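Local coordinates for virulent strain associated lipoprotein (Borreliella spielmanii A14S, PDB 6FZZ) that probably binds glutathione, as its Borrelia burgdorferi relative BBE31 does, and belongs to the pFam54 family of borrelial outer surface lipoproteins, at residues A[78-83]-A[111-116]; A[85-90]-A[161-166]; A[145-150]-A[206-211]. All coordinates share one frame; numbering follows the deposited sequence.

Contact 1. Residues A[78-83]-A[111-116]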
loop_
_atom_site.group_PDB
_atom_site.type_symbol
_atom_site.label_atom_id
_atom_site.label_comp_id
_atom_site.label_asym_id
_atom_site.label_seq_id
_atom_site.Cartn_x
_atom_site.Cartn_y
_atom_site.Cartn_z
ATOM N N LYS A 78 8.465 2.420 -4.620
ATOM C CA LYS A 78 8.548 2.522 -3.175
ATOM C C LYS A 78 7.191 2.237 -2.520
ATOM O O LYS A 78 7.147 1.519 -1.558
ATOM C CB LYS A 78 9.031 3.932 -2.799
ATOM C CG LYS A 78 9.149 4.229 -1.323
ATOM C CD LYS A 78 9.396 5.713 -1.011
ATOM C CE LYS A 78 8.094 6.506 -0.971
ATOM N NZ LYS A 78 7.122 6.029 0.065
ATOM N N LEU A 79 6.089 2.772 -3.067
ATOM C CA LEU A 79 4.744 2.513 -2.507
ATOM C C LEU A 79 4.404 1.033 -2.694
ATOM O O LEU A 79 3.701 0.429 -1.855
ATOM C CB LEU A 79 3.727 3.399 -3.140
ATOM C CG LEU A 79 3.885 4.913 -2.801
ATOM C CD1 LEU A 79 2.950 5.766 -3.615
ATOM C CD2 LEU A 79 3.625 5.228 -1.307
ATOM N N THR A 80 4.898 0.447 -3.786
ATOM C CA THR A 80 4.745 -0.997 -4.033
ATOM C C THR A 80 5.418 -1.863 -2.948
ATOM O O THR A 80 4.823 -2.802 -2.427
ATOM C CB THR A 80 5.232 -1.396 -5.464
ATOM O OG1 THR A 80 4.487 -0.683 -6.470
ATOM C CG2 THR A 80 5.004 -2.892 -5.682
ATOM N N TYR A 81 6.675 -1.529 -2.618
ATOM C CA TYR A 81 7.433 -2.212 -1.567
ATOM C C TYR A 81 6.703 -2.048 -0.206
ATOM O O TYR A 81 6.721 -2.943 0.649
ATOM C CB TYR A 81 8.858 -1.638 -1.511
ATOM C CG TYR A 81 9.584 -1.743 -2.848
ATOM C CD1 TYR A 81 9.353 -2.834 -3.682
ATOM C CD2 TYR A 81 10.530 -0.812 -3.244
ATOM C CE1 TYR A 81 9.997 -2.950 -4.877
ATOM C CE2 TYR A 81 11.200 -0.926 -4.453
ATOM C CZ TYR A 81 10.916 -1.991 -5.263
ATOM O OH TYR A 81 11.528 -2.215 -6.486
ATOM N N GLY A 82 6.042 -0.912 -0.032
ATOM C CA GLY A 82 5.260 -0.674 1.170
ATOM C C GLY A 82 4.033 -1.587 1.322
ATOM O O GLY A 82 3.837 -2.177 2.373
ATOM N N ILE A 83 3.215 -1.677 0.284
ATOM C CA ILE A 83 1.979 -2.427 0.335
ATOM C C ILE A 83 2.282 -3.919 0.278
ATOM O O ILE A 83 1.568 -4.744 0.888
ATOM C CB ILE A 83 0.972 -1.998 -0.787
ATOM C CG1 ILE A 83 -0.428 -2.605 -0.519
ATOM C CG2 ILE A 83 1.390 -2.439 -2.178
ATOM C CD1 ILE A 83 -1.128 -2.022 0.671
ATOM N N THR A 111 -4.452 0.363 -7.992
ATOM C CA THR A 111 -5.387 0.469 -6.898
ATOM C C THR A 111 -4.635 0.379 -5.564
ATOM O O THR A 111 -4.877 1.211 -4.687
ATOM C CB THR A 111 -6.571 -0.554 -6.992
ATOM O OG1 THR A 111 -7.240 -0.414 -8.224
ATOM C CG2 THR A 111 -7.604 -0.266 -5.930
ATOM N N SER A 112 -3.701 -0.579 -5.464
ATOM C CA SER A 112 -2.947 -0.891 -4.259
ATOM C C SER A 112 -2.039 0.260 -3.920
ATOM O O SER A 112 -1.939 0.675 -2.758
ATOM C CB SER A 112 -1.999 -2.146 -4.504
ATOM O OG SER A 112 -2.810 -3.166 -4.841
ATOM N N ILE A 113 -1.373 0.792 -4.936
ATOM C CA ILE A 113 -0.411 1.845 -4.744
ATOM C C ILE A 113 -1.115 3.170 -4.429
ATOM O O ILE A 113 -0.555 4.011 -3.756
ATOM C CB ILE A 113 0.556 1.890 -5.966
ATOM C CG1 ILE A 113 1.740 0.968 -5.731
ATOM C CG2 ILE A 113 0.967 3.268 -6.341
ATOM C CD1 ILE A 113 1.363 -0.506 -5.791
ATOM N N THR A 114 -2.346 3.370 -4.902
ATOM C CA THR A 114 -3.092 4.530 -4.536
ATOM C C THR A 114 -3.450 4.477 -3.032
ATOM O O THR A 114 -3.295 5.475 -2.299
ATOM C CB THR A 114 -4.362 4.675 -5.424
ATOM O OG1 THR A 114 -3.965 4.787 -6.771
ATOM C CG2 THR A 114 -5.243 5.905 -5.043
ATOM N N LEU A 115 -3.886 3.310 -2.571
ATOM C CA LEU A 115 -4.195 3.102 -1.173
ATOM C C LEU A 115 -2.913 3.414 -0.325
ATOM O O LEU A 115 -2.931 4.235 0.594
ATOM C CB LEU A 115 -4.718 1.664 -0.954
ATOM C CG LEU A 115 -5.113 1.321 0.497
ATOM C CD1 LEU A 115 -5.864 -0.002 0.554
ATOM C CD2 LEU A 115 -3.894 1.207 1.403
ATOM N N GLU A 116 -1.786 2.822 -0.726
ATOM C CA GLU A 116 -0.547 3.047 -0.018
ATOM C C GLU A 116 -0.147 4.505 -0.028
ATOM O O GLU A 116 0.317 5.048 0.993
ATOM C CB GLU A 116 0.551 2.182 -0.545
ATOM C CG GLU A 116 1.769 2.240 0.347
ATOM C CD GLU A 116 1.686 1.312 1.543
ATOM O OE1 GLU A 116 0.777 0.445 1.622
ATOM O OE2 GLU A 116 2.597 1.410 2.373
#
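The carboxylate of Glu116 lays one face over the Gly82-Ile83 peptide, the two planes nearly parallel, with CD of Glu116 3.6 Å from N of Ile83; Tyr36 of helix 15-41 also touches the Glu116 side chain. Beyond OE1 of Glu116, and a little off the carboxylate plane, sits CD1 of Ile83, 3.3 Å away. Glu116 gets there by sending CG anti to its backbone N (chi1 -170°) and then turning about the CB-CG bond (chi2 83°), which folds the acid back across the end of helix 71-83. Its CG rests 3.4 Å from O of Leu79, the carbonyl that already takes the helical bond from Ile83 N. Ile83 is a knob in a hole formed by Ser112, Ile113, Leu115 and Glu116, its CG2 4.1 Å from CD1 of Ile113. Ile113 continues along the other helix: its CG1 meets CB of Leu79 at 4.1 Å, and its CD1 lies 3.2 Å from OG1 of Thr80, a hydroxyl hydrogen-bonded to O of Tyr76. The two helical segments cross almost perpendicularly, at 88°, with axes 8.8 Å apart. No hydrogen bond joins them directly. Instead Lys155 of helix 138-170 makes a salt bridge to OE2 of Glu116 and a hydrogen bond to O of Gly82. One ammonium thus ties both helices together, and probably helps keep this buried acid ionised.

Contact 2. Residues A[85-90]-A[161-166]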
loop_
_atom_site.group_PDB
_atom_site.type_symbol
_atom_site.label_atom_id
_atom_site.label_comp_id
_atom_site.label_asym_id
_atom_site.label_seq_id
_atom_site.Cartn_x
_atom_site.Cartn_y
_atom_site.Cartn_z
ATOM N N ASN A 85 4.813 -5.220 1.826
ATOM C CA ASN A 85 5.952 -5.236 2.745
ATOM C C ASN A 85 6.102 -6.513 3.580
ATOM O O ASN A 85 7.162 -6.794 4.142
ATOM C CB ASN A 85 5.963 -3.985 3.585
ATOM C CG ASN A 85 4.958 -4.008 4.712
ATOM O OD1 ASN A 85 3.813 -4.459 4.567
ATOM N ND2 ASN A 85 5.388 -3.491 5.854
ATOM N N ASP A 86 5.079 -7.344 3.618
ATOM C CA ASP A 86 5.278 -8.578 4.330
ATOM C C ASP A 86 5.781 -9.688 3.398
ATOM O O ASP A 86 5.721 -10.843 3.800
ATOM C CB ASP A 86 3.958 -8.947 5.033
ATOM C CG ASP A 86 4.132 -9.984 6.166
ATOM O OD1 ASP A 86 5.282 -10.240 6.653
ATOM O OD2 ASP A 86 3.070 -10.568 6.530
ATOM N N MET A 87 6.244 -9.364 2.171
ATOM C CA MET A 87 6.786 -10.391 1.228
ATOM C C MET A 87 8.301 -10.372 1.087
ATOM O O MET A 87 8.888 -9.314 1.079
ATOM C CB MET A 87 6.226 -10.190 -0.158
ATOM C CG MET A 87 4.737 -10.389 -0.220
ATOM S SD MET A 87 4.117 -10.246 -1.897
ATOM C CE MET A 87 2.343 -10.321 -1.660
ATOM N N ASN A 88 8.945 -11.529 0.924
ATOM C CA ASN A 88 10.369 -11.510 0.528
ATOM C C ASN A 88 10.512 -11.466 -0.987
ATOM O O ASN A 88 9.482 -11.546 -1.703
ATOM C CB ASN A 88 11.129 -12.698 1.083
ATOM C CG ASN A 88 10.639 -13.989 0.517
ATOM O OD1 ASN A 88 10.617 -14.187 -0.698
ATOM N ND2 ASN A 88 10.171 -14.847 1.388
ATOM N N ALA A 89 11.771 -11.365 -1.460
ATOM C CA ALA A 89 12.099 -11.279 -2.891
ATOM C C ALA A 89 11.412 -12.383 -3.715
ATOM O O ALA A 89 10.888 -12.086 -4.782
ATOM C CB ALA A 89 13.615 -11.267 -3.125
ATOM N N ASP A 90 11.362 -13.607 -3.178
ATOM C CA ASP A 90 10.701 -14.747 -3.817
ATOM C C ASP A 90 9.157 -14.594 -3.900
ATOM O O ASP A 90 8.549 -14.952 -4.903
ATOM C CB ASP A 90 11.026 -16.007 -3.045
ATOM C CG ASP A 90 10.196 -17.190 -3.468
ATOM O OD1 ASP A 90 10.511 -17.771 -4.536
ATOM O OD2 ASP A 90 9.225 -17.536 -2.733
ATOM N N THR A 161 -4.711 -9.887 2.122
ATOM C CA THR A 161 -5.367 -10.426 0.925
ATOM C C THR A 161 -4.312 -10.925 -0.060
ATOM O O THR A 161 -4.462 -11.992 -0.609
ATOM C CB THR A 161 -6.310 -9.374 0.295
ATOM O OG1 THR A 161 -7.277 -9.004 1.295
ATOM C CG2 THR A 161 -7.062 -9.908 -0.961
ATOM N N PHE A 162 -3.255 -10.152 -0.252
ATOM C CA PHE A 162 -2.176 -10.525 -1.186
ATOM C C PHE A 162 -1.365 -11.732 -0.686
ATOM O O PHE A 162 -0.996 -12.623 -1.487
ATOM C CB PHE A 162 -1.279 -9.370 -1.428
ATOM C CG PHE A 162 -1.895 -8.261 -2.234
ATOM C CD1 PHE A 162 -3.044 -8.447 -3.011
ATOM C CD2 PHE A 162 -1.288 -7.029 -2.224
ATOM C CE1 PHE A 162 -3.553 -7.387 -3.799
ATOM C CE2 PHE A 162 -1.783 -5.975 -2.963
ATOM C CZ PHE A 162 -2.929 -6.151 -3.751
ATOM N N LYS A 163 -1.124 -11.786 0.620
ATOM C CA LYS A 163 -0.454 -12.992 1.198
ATOM C C LYS A 163 -1.269 -14.256 1.034
ATOM O O LYS A 163 -0.736 -15.286 0.624
ATOM C CB LYS A 163 -0.049 -12.757 2.642
ATOM C CG LYS A 163 0.969 -11.627 2.763
ATOM C CD LYS A 163 2.374 -12.154 2.589
ATOM C CE LYS A 163 2.714 -13.165 3.683
ATOM N NZ LYS A 163 4.178 -13.237 3.855
ATOM N N GLN A 164 -2.577 -14.178 1.278
ATOM C CA GLN A 164 -3.450 -15.311 1.031
ATOM C C GLN A 164 -3.501 -15.730 -0.455
ATOM O O GLN A 164 -3.527 -16.914 -0.787
ATOM C CB GLN A 164 -4.854 -14.987 1.526
ATOM C CG GLN A 164 -5.852 -16.117 1.415
ATOM C CD GLN A 164 -5.537 -17.219 2.440
ATOM O OE1 GLN A 164 -5.311 -16.926 3.615
ATOM N NE2 GLN A 164 -5.487 -18.461 1.992
ATOM N N LEU A 165 -3.536 -14.771 -1.360
ATOM C CA LEU A 165 -3.474 -15.122 -2.766
ATOM C C LEU A 165 -2.297 -16.013 -3.012
ATOM O O LEU A 165 -2.403 -17.018 -3.759
ATOM C CB LEU A 165 -3.378 -13.877 -3.653
ATOM C CG LEU A 165 -3.207 -14.156 -5.161
ATOM C CD1 LEU A 165 -4.350 -14.966 -5.737
ATOM C CD2 LEU A 165 -2.983 -12.837 -5.945
ATOM N N LEU A 166 -1.137 -15.634 -2.495
ATOM C CA LEU A 166 0.067 -16.477 -2.740
ATOM C C LEU A 166 -0.132 -17.914 -2.210
ATOM O O LEU A 166 0.262 -18.871 -2.851
ATOM C CB LEU A 166 1.310 -15.906 -2.078
ATOM C CG LEU A 166 1.770 -14.575 -2.645
ATOM C CD1 LEU A 166 2.919 -14.123 -1.772
ATOM C CD2 LEU A 166 2.202 -14.776 -4.079
#
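Met87 and Lys163 mark the nearest backbone approach, their CA atoms 7.7 Å apart, where the connection from helix 71-83 to helix 89-102 passes beside a regular turn of helix 138-170. The chain is extended at Met87 and Asn88; Asn88 then takes the N-cap position, its OD1 accepting a weak bond from N of Asp90. This course brings O of Asp86 to the ammonium of Lys163, and NZ of Lys163 donates to it at 2.8 Å, tilted 34° from the carbonyl plane. Bends at chi2 (-87°) and chi3 (-62°) curl the lysine round to this carbonyl. The same ammonium forms a salt bridge with Glu91, whereas OD2 of Asp86, 3.9 Å from NZ of Lys163, makes only a long salt bridge. Met87 slides past the lysine in the opposite direction, its CG 4.1 Å from CD of Lys163. Being extended beyond CG, it delivers its methyl CE to the helix, 3.8 Å from CB of Phe162; the ring of Phe162 itself leads away to meet that of Phe95. CE also meets CD1 of Leu166 tip to tip. Inward, Met87 packs on Leu92 and Phe95 of helix 89-102, Leu166 touches Ile98 of that helix, and Phe162 reaches Ile190 and Ile194 of helix 180-209. The contact therefore closes one margin of an apolar layer shared by three helices, with its charged groups toward the surface.

Contact 3. Residues A[145-150]-A[206-211]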
loop_
_atom_site.group_PDB
_atom_site.type_symbol
_atom_site.label_atom_id
_atom_site.label_comp_id
_atom_site.label_asym_id
_atom_site.label_seq_id
_atom_site.Cartn_x
_atom_site.Cartn_y
_atom_site.Cartn_z
ATOM N N LYS A 145 -6.925 9.555 16.341
ATOM C CA LYS A 145 -6.398 8.241 16.610
ATOM C C LYS A 145 -7.237 7.154 15.935
ATOM O O LYS A 145 -6.700 6.269 15.332
ATOM C CB LYS A 145 -6.280 7.973 18.107
ATOM C CG LYS A 145 -5.794 6.530 18.433
ATOM C CD LYS A 145 -6.116 6.190 19.884
ATOM C CE LYS A 145 -5.364 4.973 20.421
ATOM N NZ LYS A 145 -6.162 3.772 20.122
ATOM N N ASN A 146 -8.542 7.196 16.083
ATOM C CA ASN A 146 -9.395 6.218 15.472
ATOM C C ASN A 146 -9.285 6.266 13.921
ATOM O O ASN A 146 -9.290 5.217 13.308
ATOM C CB ASN A 146 -10.844 6.462 15.868
ATOM C CG ASN A 146 -11.110 6.202 17.361
ATOM O OD1 ASN A 146 -10.407 5.435 18.036
ATOM N ND2 ASN A 146 -12.139 6.844 17.872
ATOM N N LEU A 147 -9.228 7.455 13.321
ATOM C CA LEU A 147 -9.097 7.582 11.839
ATOM C C LEU A 147 -7.768 6.968 11.348
ATOM O O LEU A 147 -7.714 6.184 10.410
ATOM C CB LEU A 147 -9.231 9.018 11.408
ATOM C CG LEU A 147 -10.627 9.655 11.556
ATOM C CD1 LEU A 147 -10.524 11.135 11.331
ATOM C CD2 LEU A 147 -11.612 9.107 10.560
ATOM N N PHE A 148 -6.700 7.251 12.071
ATOM C CA PHE A 148 -5.370 6.789 11.667
ATOM C C PHE A 148 -5.236 5.295 11.778
ATOM O O PHE A 148 -4.683 4.602 10.890
ATOM C CB PHE A 148 -4.295 7.488 12.505
ATOM C CG PHE A 148 -2.933 7.331 11.938
ATOM C CD1 PHE A 148 -2.679 7.652 10.593
ATOM C CD2 PHE A 148 -1.894 6.867 12.702
ATOM C CE1 PHE A 148 -1.428 7.523 10.047
ATOM C CE2 PHE A 148 -0.629 6.781 12.175
ATOM C CZ PHE A 148 -0.394 7.070 10.847
ATOM N N GLU A 149 -5.780 4.753 12.860
ATOM C CA GLU A 149 -5.848 3.326 13.026
ATOM C C GLU A 149 -6.658 2.635 11.982
ATOM O O GLU A 149 -6.246 1.575 11.458
ATOM C CB GLU A 149 -6.375 2.931 14.428
ATOM C CG GLU A 149 -5.429 3.279 15.506
ATOM C CD GLU A 149 -5.919 2.821 16.891
ATOM O OE1 GLU A 149 -7.093 2.498 17.041
ATOM O OE2 GLU A 149 -5.142 2.825 17.852
ATOM N N LYS A 150 -7.816 3.190 11.700
ATOM C CA LYS A 150 -8.640 2.672 10.603
ATOM C C LYS A 150 -7.864 2.747 9.268
ATOM O O LYS A 150 -7.848 1.755 8.484
ATOM C CB LYS A 150 -9.949 3.453 10.484
ATOM C CG LYS A 150 -10.966 3.109 11.578
ATOM C CD LYS A 150 -12.366 3.605 11.233
ATOM C CE LYS A 150 -12.521 5.094 11.516
ATOM N NZ LYS A 150 -13.888 5.672 11.232
ATOM N N SER A 206 -8.766 12.126 3.867
ATOM C CA SER A 206 -9.396 13.468 3.792
ATOM C C SER A 206 -9.930 13.852 5.212
ATOM O O SER A 206 -9.780 14.971 5.678
ATOM C CB SER A 206 -10.558 13.481 2.761
ATOM O OG SER A 206 -9.972 13.123 1.507
ATOM N N ASP A 207 -10.458 12.917 5.945
ATOM C CA ASP A 207 -10.922 13.291 7.266
ATOM C C ASP A 207 -9.741 13.711 8.181
ATOM O O ASP A 207 -9.866 14.662 8.945
ATOM C CB ASP A 207 -11.664 12.184 7.927
ATOM C CG ASP A 207 -13.062 11.948 7.335
ATOM O OD1 ASP A 207 -13.631 12.798 6.618
ATOM O OD2 ASP A 207 -13.591 10.879 7.637
ATOM N N ILE A 208 -8.615 12.994 8.107
ATOM C CA ILE A 208 -7.418 13.377 8.884
ATOM C C ILE A 208 -6.874 14.706 8.462
ATOM O O ILE A 208 -6.599 15.575 9.347
ATOM C CB ILE A 208 -6.332 12.309 8.847
ATOM C CG1 ILE A 208 -6.860 11.102 9.632
ATOM C CG2 ILE A 208 -5.035 12.893 9.416
ATOM C CD1 ILE A 208 -6.007 9.849 9.497
ATOM N N LEU A 209 -6.806 14.943 7.128
ATOM C CA LEU A 209 -6.384 16.263 6.643
ATOM C C LEU A 209 -7.349 17.423 7.054
ATOM O O LEU A 209 -6.950 18.529 7.114
ATOM C CB LEU A 209 -6.224 16.292 5.116
ATOM C CG LEU A 209 -5.183 15.346 4.574
ATOM C CD1 LEU A 209 -5.156 15.428 3.059
ATOM C CD2 LEU A 209 -3.835 15.651 5.197
ATOM N N SER A 210 -8.602 17.131 7.344
ATOM C CA SER A 210 -9.552 18.143 7.782
ATOM C C SER A 210 -9.349 18.648 9.213
ATOM O O SER A 210 -10.029 19.563 9.617
ATOM C CB SER A 210 -10.979 17.536 7.819
ATOM O OG SER A 210 -11.384 17.300 6.535
ATOM N N ILE A 211 -8.556 17.961 10.022
ATOM C CA ILE A 211 -8.394 18.374 11.400
ATOM C C ILE A 211 -7.324 19.466 11.371
ATOM O O ILE A 211 -6.210 19.167 11.023
ATOM C CB ILE A 211 -8.014 17.178 12.271
ATOM C CG1 ILE A 211 -9.182 16.192 12.307
ATOM C CG2 ILE A 211 -7.620 17.660 13.655
ATOM C CD1 ILE A 211 -8.856 14.802 12.879
#
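Leu147 and Ile208 form the centre of this apolar contact, sliding past each other in opposite directions with CB of Leu147 3.6 Å from CG1 of Ile208. Beyond them, both methyls of Leu147 come against the same side of Asp207: CD1 of Leu147 lies 3.7 Å from CB of Asp207, and CD2 of Leu147 is 3.9 Å from OD2 of Asp207. That carboxylate oxygen has its own partner in Lys203, one helical turn earlier, so the leucine meets mainly the aliphatic base of an acid engaged elsewhere. Ile208 carries its CD1 on to Phe148, arriving at the ring edge near the ring plane, 4.1 Å from CD1 of Phe148. With its CG1 anti to the carbonyl carbon (chi1 -68°) and CD1 extended beyond, the isoleucine also reaches the backbone N of Phe148. Ile211 adds a looser touch, its CD1 4.3 Å from CD1 of Leu147. Further out, Ser210 ties the segment's end back, its N and OG both donating to O of Ser206 from opposite faces of its carbonyl plane. The contact joins helix 138-170 to the end of helix 180-209, most of it predicted coiled coil, and Leu204 extends the apolar seam beside Leu147. Helix 105-126 packs alongside, through Leu126 on Phe148 and Thr122 on Ile208, while Lys145 and Glu149, joined by a salt bridge, face helix 15-41.

In the fold
Contact 1 lies near the middle of this helical, strand-free C-terminal part of the lipoprotein, its centre about 3 Å from that of the chain, while contacts 2 and 3 lie on opposite sides, their centres about 27 Å apart but both on helix 138-170. That long helix thus runs past all three, supplying Lys155 to contact 1 between its two other sites. Contacts 1 and 2 are in direct touch: CZ of Phe162 packs 3.2 Å from OG of Ser112. Contact 3 stays separate, its nearest atoms about 8 Å from contact 1. A tetraethylene glycol, probably from the crystallisation liquor, lies about 3 Å from the Glu116 side chain; it may mark a pocket, but not necessarily the glutathione site.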